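Local coordinates for protein phosphotriesterase, putative (Deinococcus radiodurans, PDB 4J35) that probably hydrolyses lactones as a metal-dependent enzyme of the phosphotriesterase family, here a variant engineered toward organophosphate hydrolysis and carrying cobalt ions, at residues Leu259-Asp264 with Asp295-Leu300; Arg59-Val64 with His291-Ile296. The protein carries 7 engineered substitutions. One frame throughout, in Å; residues are numbered along the deposited sequence.

How the contacts relate
Both contacts end on the same helix, 291-303, which packs against the outside of the TIM barrel, and they share Asp295 and Ile296. Along the chain, strand 61-66 comes first, then strand 259-261, and the helix follows both. Contact 1 ties the helix to strand 259-261, the last of one group of parallel strands; contact 2 ties its first turns to the turn leading into strand 61-66, in the other group. Their centres lie about 8 Å apart, and Ile292 of contact 2 connects them, its N bonded to His263 of contact 1. One helix thus bridges an early and a late strand of the barrel, and contact 1 continues to the metal site.

Contact 1 (Leu259-Asp264 with Asp295-Leu300); sequences LLLSHD and DILPDL. With CO (cobalt (II) ion), chain C.
A small, buried, purely apolar contact joins barrel strand 259-261 to helix 291-303 on the outside of the phosphotriesterase TIM barrel. Leu261 points outward from the strand toward the helix, and its CD1 branch does the touching. This methyl meets CD2 of Leu297 at 3.8 Å, the two side chains meeting at a slant, and comes more loosely to CD1 of Leu300 at 4.5 Å, further along the helix. In Leu261, CG stands beside the backbone N and anti to the carbonyl carbon (chi1 -55°), a setting that carries the branch out to the helix. Leu247 of helix 240-251 and Ile292 also touch Leu261, adding to an aliphatic cluster between strand and helices. The helix is kinked where Pro298 lacks an N-H for the preceding turn.

Beyond the strand the chain turns inward to the metal centre. Ser262 OG and His263 N both bond Glu22, while His263 NE2 bonds Ile292 N, a second link to the helix. Arg228 forms a salt bridge with OD2 of Asp264, which probably helps orient the carboxylate. The other oxygen, Asp264 OD1, binds a cobalt ion at 2.2 Å, in a site shared with His21, His23 and Lys143, the last predicted to be carbamylated.

Contact 2 (Arg59-Val64 with His291-Ile296); sequences RGIQTV and HISDDI
With CG set beside its backbone N (chi1 -71°) and the chain extended from CG to NE, Arg59 reaches across to the first turns of helix 291-303. Asp294 also has CG beside its backbone N, which brings its carboxylate to meet the guanidinium. The result is a side-on, two-pronged salt bridge between side chains running at about a right angle. Arg59 NH2 gives a nearly straight bond to the syn lone pair of Asp294 OD2 (3.0 Å, 167°). The companion bond from Arg59 NE to Asp294 OD1 is 2.8 Å long but more bent, and OD1 lies out of the guanidinium plane. This mismatch accords with the 34° between the planes of the two groups. Arg59 NH1 turns back to Ala55 O of helix 42-58.

Alongside the bridge, CD of Arg59 packs on CB of Ser293 at 3.8 Å, and Ile61 CD1 approaches Ser293 OG at 4.2 Å. A water bonded to Ser293 OG at 2.6 Å donates to Arg59 O at 3.2 Å. Gly60 is the C-prime residue of the Schellman motif ending helix 42-58, just ahead of barrel strand 61-66. The bridge lies at the surface, where solvent probably weakens the attraction of the charges, but its two bonds fix how guanidinium and carboxylate are turned; the helix-to-strand turn is thus joined to the late helix by a bidentate salt bridge and a water bridge.

Contact 1 (Leu259-Asp264 with Asp295-Leu300)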
loop_
_atom_site.group_PDB
_atom_site.type_symbol
_atom_site.label_atom_id
_atom_site.label_comp_id
_atom_site.label_asym_id
_atom_site.label_seq_id
_atom_site.Cartn_x
_atom_site.Cartn_y
_atom_site.Cartn_z
ATOM N N LEU A 259 7.578 -12.319 -0.826
ATOM C CA LEU A 259 6.590 -11.887 -1.815
ATOM C C LEU A 259 5.235 -11.661 -1.157
ATOM O O LEU A 259 4.793 -12.494 -0.348
ATOM C CB LEU A 259 6.397 -12.959 -2.898
ATOM C CG LEU A 259 7.653 -13.399 -3.667
ATOM C CD1 LEU A 259 7.355 -14.657 -4.449
ATOM C CD2 LEU A 259 8.167 -12.280 -4.596
ATOM N N LEU A 260 4.591 -10.544 -1.502
ATOM C CA LEU A 260 3.255 -10.258 -0.995
ATOM C C LEU A 260 2.313 -9.899 -2.137
ATOM O O LEU A 260 2.744 -9.587 -3.233
ATOM C CB LEU A 260 3.296 -9.136 0.041
ATOM C CG LEU A 260 3.977 -9.558 1.342
ATOM C CD1 LEU A 260 5.483 -9.168 1.326
ATOM C CD2 LEU A 260 3.262 -8.950 2.528
ATOM N N LEU A 261 1.017 -9.946 -1.849
ATOM C CA LEU A 261 -0.023 -9.878 -2.897
ATOM C C LEU A 261 -1.148 -8.922 -2.502
ATOM O O LEU A 261 -1.658 -9.001 -1.403
ATOM C CB LEU A 261 -0.640 -11.260 -3.120
ATOM C CG LEU A 261 0.295 -12.428 -3.447
ATOM C CD1 LEU A 261 -0.521 -13.747 -3.417
ATOM C CD2 LEU A 261 0.972 -12.265 -4.793
ATOM N N SER A 262 -1.509 -7.996 -3.390
ATOM C CA SER A 262 -2.645 -7.093 -3.119
ATOM C C SER A 262 -3.220 -6.541 -4.407
ATOM O O SER A 262 -2.741 -6.892 -5.485
ATOM C CB SER A 262 -2.249 -5.960 -2.205
ATOM O OG SER A 262 -3.143 -5.892 -1.129
ATOM N N HIS A 263 -4.270 -5.713 -4.278
ATOM C CA HIS A 263 -4.945 -5.150 -5.438
ATOM C C HIS A 263 -4.744 -3.656 -5.701
ATOM O O HIS A 263 -5.000 -3.196 -6.834
ATOM C CB HIS A 263 -6.480 -5.371 -5.331
ATOM C CG HIS A 263 -6.866 -6.743 -4.890
ATOM N ND1 HIS A 263 -6.964 -7.105 -3.563
ATOM C CD2 HIS A 263 -7.235 -7.830 -5.607
ATOM C CE1 HIS A 263 -7.393 -8.357 -3.484
ATOM N NE2 HIS A 263 -7.558 -8.815 -4.711
ATOM N N ASP A 264 -4.413 -2.879 -4.668
ATOM C CA ASP A 264 -4.383 -1.420 -4.790
ATOM C C ASP A 264 -5.777 -0.906 -5.210
ATOM O O ASP A 264 -5.909 0.079 -5.927
ATOM C CB ASP A 264 -3.353 -1.004 -5.817
ATOM C CG ASP A 264 -2.953 0.471 -5.699
ATOM O OD1 ASP A 264 -3.237 1.134 -4.684
ATOM O OD2 ASP A 264 -2.378 0.958 -6.675
ATOM N N ASP A 295 -9.870 -15.660 -7.528
ATOM C CA ASP A 295 -9.310 -15.984 -8.843
ATOM C C ASP A 295 -7.814 -16.351 -8.744
ATOM O O ASP A 295 -7.341 -17.291 -9.381
ATOM C CB ASP A 295 -9.405 -14.813 -9.787
ATOM C CG ASP A 295 -10.842 -14.372 -10.031
ATOM O OD1 ASP A 295 -11.666 -15.279 -10.271
ATOM O OD2 ASP A 295 -11.077 -13.153 -9.946
ATOM N N ILE A 296 -7.083 -15.594 -7.946
ATOM C CA ILE A 296 -5.614 -15.715 -7.971
ATOM C C ILE A 296 -5.108 -16.896 -7.181
ATOM O O ILE A 296 -4.383 -17.734 -7.718
ATOM C CB ILE A 296 -4.947 -14.428 -7.451
ATOM C CG1 ILE A 296 -5.374 -13.228 -8.302
ATOM C CG2 ILE A 296 -3.420 -14.601 -7.400
ATOM C CD1 ILE A 296 -5.016 -13.348 -9.773
ATOM N N LEU A 297 -5.415 -16.958 -5.897
ATOM C CA LEU A 297 -4.875 -18.037 -5.084
ATOM C C LEU A 297 -5.189 -19.438 -5.637
ATOM O O LEU A 297 -4.356 -20.338 -5.630
ATOM C CB LEU A 297 -5.328 -17.896 -3.620
ATOM C CG LEU A 297 -4.982 -16.568 -2.937
ATOM C CD1 LEU A 297 -5.338 -16.613 -1.453
ATOM C CD2 LEU A 297 -3.490 -16.161 -3.126
ATOM N N PRO A 298 -6.421 -19.647 -6.128
ATOM C CA PRO A 298 -6.743 -20.979 -6.632
ATOM C C PRO A 298 -5.961 -21.217 -7.898
ATOM O O PRO A 298 -5.617 -22.343 -8.246
ATOM C CB PRO A 298 -8.270 -20.881 -6.962
ATOM C CG PRO A 298 -8.773 -19.804 -6.091
ATOM C CD PRO A 298 -7.605 -18.783 -5.983
ATOM N N ASP A 299 -5.684 -20.142 -8.618
ATOM C CA ASP A 299 -4.960 -20.323 -9.858
ATOM C C ASP A 299 -3.473 -20.688 -9.518
ATOM O O ASP A 299 -2.888 -21.515 -10.177
ATOM C CB ASP A 299 -5.034 -19.088 -10.728
ATOM C CG ASP A 299 -4.443 -19.322 -12.086
ATOM O OD1 ASP A 299 -5.009 -20.133 -12.837
ATOM O OD2 ASP A 299 -3.403 -18.716 -12.397
ATOM N N LEU A 300 -2.921 -20.113 -8.463
ATOM C CA LEU A 300 -1.541 -20.480 -8.067
ATOM C C LEU A 300 -1.487 -21.953 -7.617
ATOM O O LEU A 300 -0.594 -22.692 -8.015
ATOM C CB LEU A 300 -1.040 -19.569 -6.955
ATOM C CG LEU A 300 -0.825 -18.112 -7.363
ATOM C CD1 LEU A 300 -0.512 -17.281 -6.136
ATOM C CD2 LEU A 300 0.300 -18.006 -8.400
HETATM CO CO CO C . -2.014 2.632 -3.613
#

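Contact 2 (Arg59-Val64 with His291-Ile296)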
loop_
_atom_site.group_PDB
_atom_site.type_symbol
_atom_site.label_atom_id
_atom_site.label_comp_id
_atom_site.label_asym_id
_atom_site.label_seq_id
_atom_site.Cartn_x
_atom_site.Cartn_y
_atom_site.Cartn_z
ATOM N N ARG A 59 -13.980 -14.226 3.274
ATOM C CA ARG A 59 -12.995 -14.997 2.538
ATOM C C ARG A 59 -11.778 -15.337 3.415
ATOM O O ARG A 59 -10.793 -15.874 2.930
ATOM C CB ARG A 59 -12.606 -14.250 1.272
ATOM C CG ARG A 59 -13.735 -14.235 0.225
ATOM C CD ARG A 59 -13.501 -13.143 -0.794
ATOM N NE ARG A 59 -14.379 -13.278 -1.951
ATOM C CZ ARG A 59 -15.688 -13.053 -1.924
ATOM N NH1 ARG A 59 -16.289 -12.720 -0.788
ATOM N NH2 ARG A 59 -16.399 -13.203 -3.036
ATOM N N GLY A 60 -11.878 -15.051 4.707
ATOM C CA GLY A 60 -10.795 -15.317 5.640
ATOM C C GLY A 60 -9.837 -14.128 5.821
ATOM O O GLY A 60 -8.917 -14.218 6.638
ATOM N N ILE A 61 -10.032 -13.040 5.072
ATOM C CA ILE A 61 -9.169 -11.837 5.220
ATOM C C ILE A 61 -9.504 -11.101 6.522
ATOM O O ILE A 61 -10.609 -10.610 6.695
ATOM C CB ILE A 61 -9.295 -10.841 4.064
ATOM C CG1 ILE A 61 -9.019 -11.495 2.707
ATOM C CG2 ILE A 61 -8.319 -9.618 4.292
ATOM C CD1 ILE A 61 -7.693 -12.076 2.589
ATOM N N GLN A 62 -8.548 -11.010 7.439
ATOM C CA GLN A 62 -8.815 -10.343 8.711
ATOM C C GLN A 62 -8.190 -8.965 8.860
ATOM O O GLN A 62 -8.527 -8.238 9.807
ATOM C CB GLN A 62 -8.330 -11.205 9.862
ATOM C CG GLN A 62 -9.135 -12.511 9.977
ATOM C CD GLN A 62 -8.538 -13.431 10.979
ATOM O OE1 GLN A 62 -7.918 -14.428 10.616
ATOM N NE2 GLN A 62 -8.697 -13.101 12.260
ATOM N N THR A 63 -7.265 -8.624 7.967
ATOM C CA THR A 63 -6.599 -7.320 8.019
ATOM C C THR A 63 -6.332 -6.763 6.644
ATOM O O THR A 63 -6.024 -7.504 5.709
ATOM C CB THR A 63 -5.227 -7.472 8.714
ATOM O OG1 THR A 63 -5.401 -8.143 9.963
ATOM C CG2 THR A 63 -4.534 -6.114 8.925
ATOM N N VAL A 64 -6.479 -5.449 6.518
ATOM C CA VAL A 64 -6.099 -4.711 5.326
ATOM C C VAL A 64 -5.151 -3.573 5.751
ATOM O O VAL A 64 -5.368 -2.941 6.774
ATOM C CB VAL A 64 -7.324 -4.083 4.625
ATOM C CG1 VAL A 64 -6.906 -3.066 3.583
ATOM C CG2 VAL A 64 -8.174 -5.147 3.988
ATOM N N HIS A 291 -10.692 -10.303 -5.755
ATOM C CA HIS A 291 -10.073 -10.962 -6.897
ATOM C C HIS A 291 -8.951 -11.928 -6.482
ATOM O O HIS A 291 -8.838 -13.029 -7.021
ATOM C CB HIS A 291 -9.578 -9.878 -7.847
ATOM C CG HIS A 291 -8.749 -10.367 -8.994
ATOM N ND1 HIS A 291 -9.115 -11.426 -9.791
ATOM C CD2 HIS A 291 -7.588 -9.902 -9.504
ATOM C CE1 HIS A 291 -8.214 -11.599 -10.739
ATOM N NE2 HIS A 291 -7.267 -10.692 -10.580
ATOM N N ILE A 292 -8.197 -11.601 -5.440
ATOM C CA ILE A 292 -7.033 -12.424 -5.142
ATOM C C ILE A 292 -7.558 -13.728 -4.532
ATOM O O ILE A 292 -7.233 -14.821 -4.984
ATOM C CB ILE A 292 -6.029 -11.738 -4.221
ATOM C CG1 ILE A 292 -5.140 -10.861 -5.085
ATOM C CG2 ILE A 292 -5.231 -12.792 -3.471
ATOM C CD1 ILE A 292 -4.261 -9.873 -4.282
ATOM N N SER A 293 -8.456 -13.584 -3.562
ATOM C CA SER A 293 -9.136 -14.729 -2.977
ATOM C C SER A 293 -9.867 -15.615 -3.997
ATOM O O SER A 293 -9.708 -16.843 -3.968
ATOM C CB SER A 293 -10.098 -14.280 -1.892
ATOM O OG SER A 293 -9.434 -13.536 -0.890
ATOM N N ASP A 294 -10.685 -15.029 -4.882
ATOM C CA ASP A 294 -11.545 -15.840 -5.752
ATOM C C ASP A 294 -10.847 -16.395 -6.992
ATOM O O ASP A 294 -11.239 -17.462 -7.486
ATOM C CB ASP A 294 -12.791 -15.040 -6.244
ATOM C CG ASP A 294 -13.686 -14.600 -5.128
ATOM O OD1 ASP A 294 -13.451 -15.010 -3.978
ATOM O OD2 ASP A 294 -14.669 -13.865 -5.408
ATOM N N ASP A 295 -9.870 -15.660 -7.528
ATOM C CA ASP A 295 -9.310 -15.984 -8.843
ATOM C C ASP A 295 -7.814 -16.351 -8.744
ATOM O O ASP A 295 -7.341 -17.291 -9.381
ATOM C CB ASP A 295 -9.405 -14.813 -9.787
ATOM C CG ASP A 295 -10.842 -14.372 -10.031
ATOM O OD1 ASP A 295 -11.666 -15.279 -10.271
ATOM O OD2 ASP A 295 -11.077 -13.153 -9.946
ATOM N N ILE A 296 -7.083 -15.594 -7.946
ATOM C CA ILE A 296 -5.614 -15.715 -7.971
ATOM C C ILE A 296 -5.108 -16.896 -7.181
ATOM O O ILE A 296 -4.383 -17.734 -7.718
ATOM C CB ILE A 296 -4.947 -14.428 -7.451
ATOM C CG1 ILE A 296 -5.374 -13.228 -8.302
ATOM C CG2 ILE A 296 -3.420 -14.601 -7.400
ATOM C CD1 ILE A 296 -5.016 -13.348 -9.773
HETATM O O HOH W 1 -8.519 -15.345 0.745
#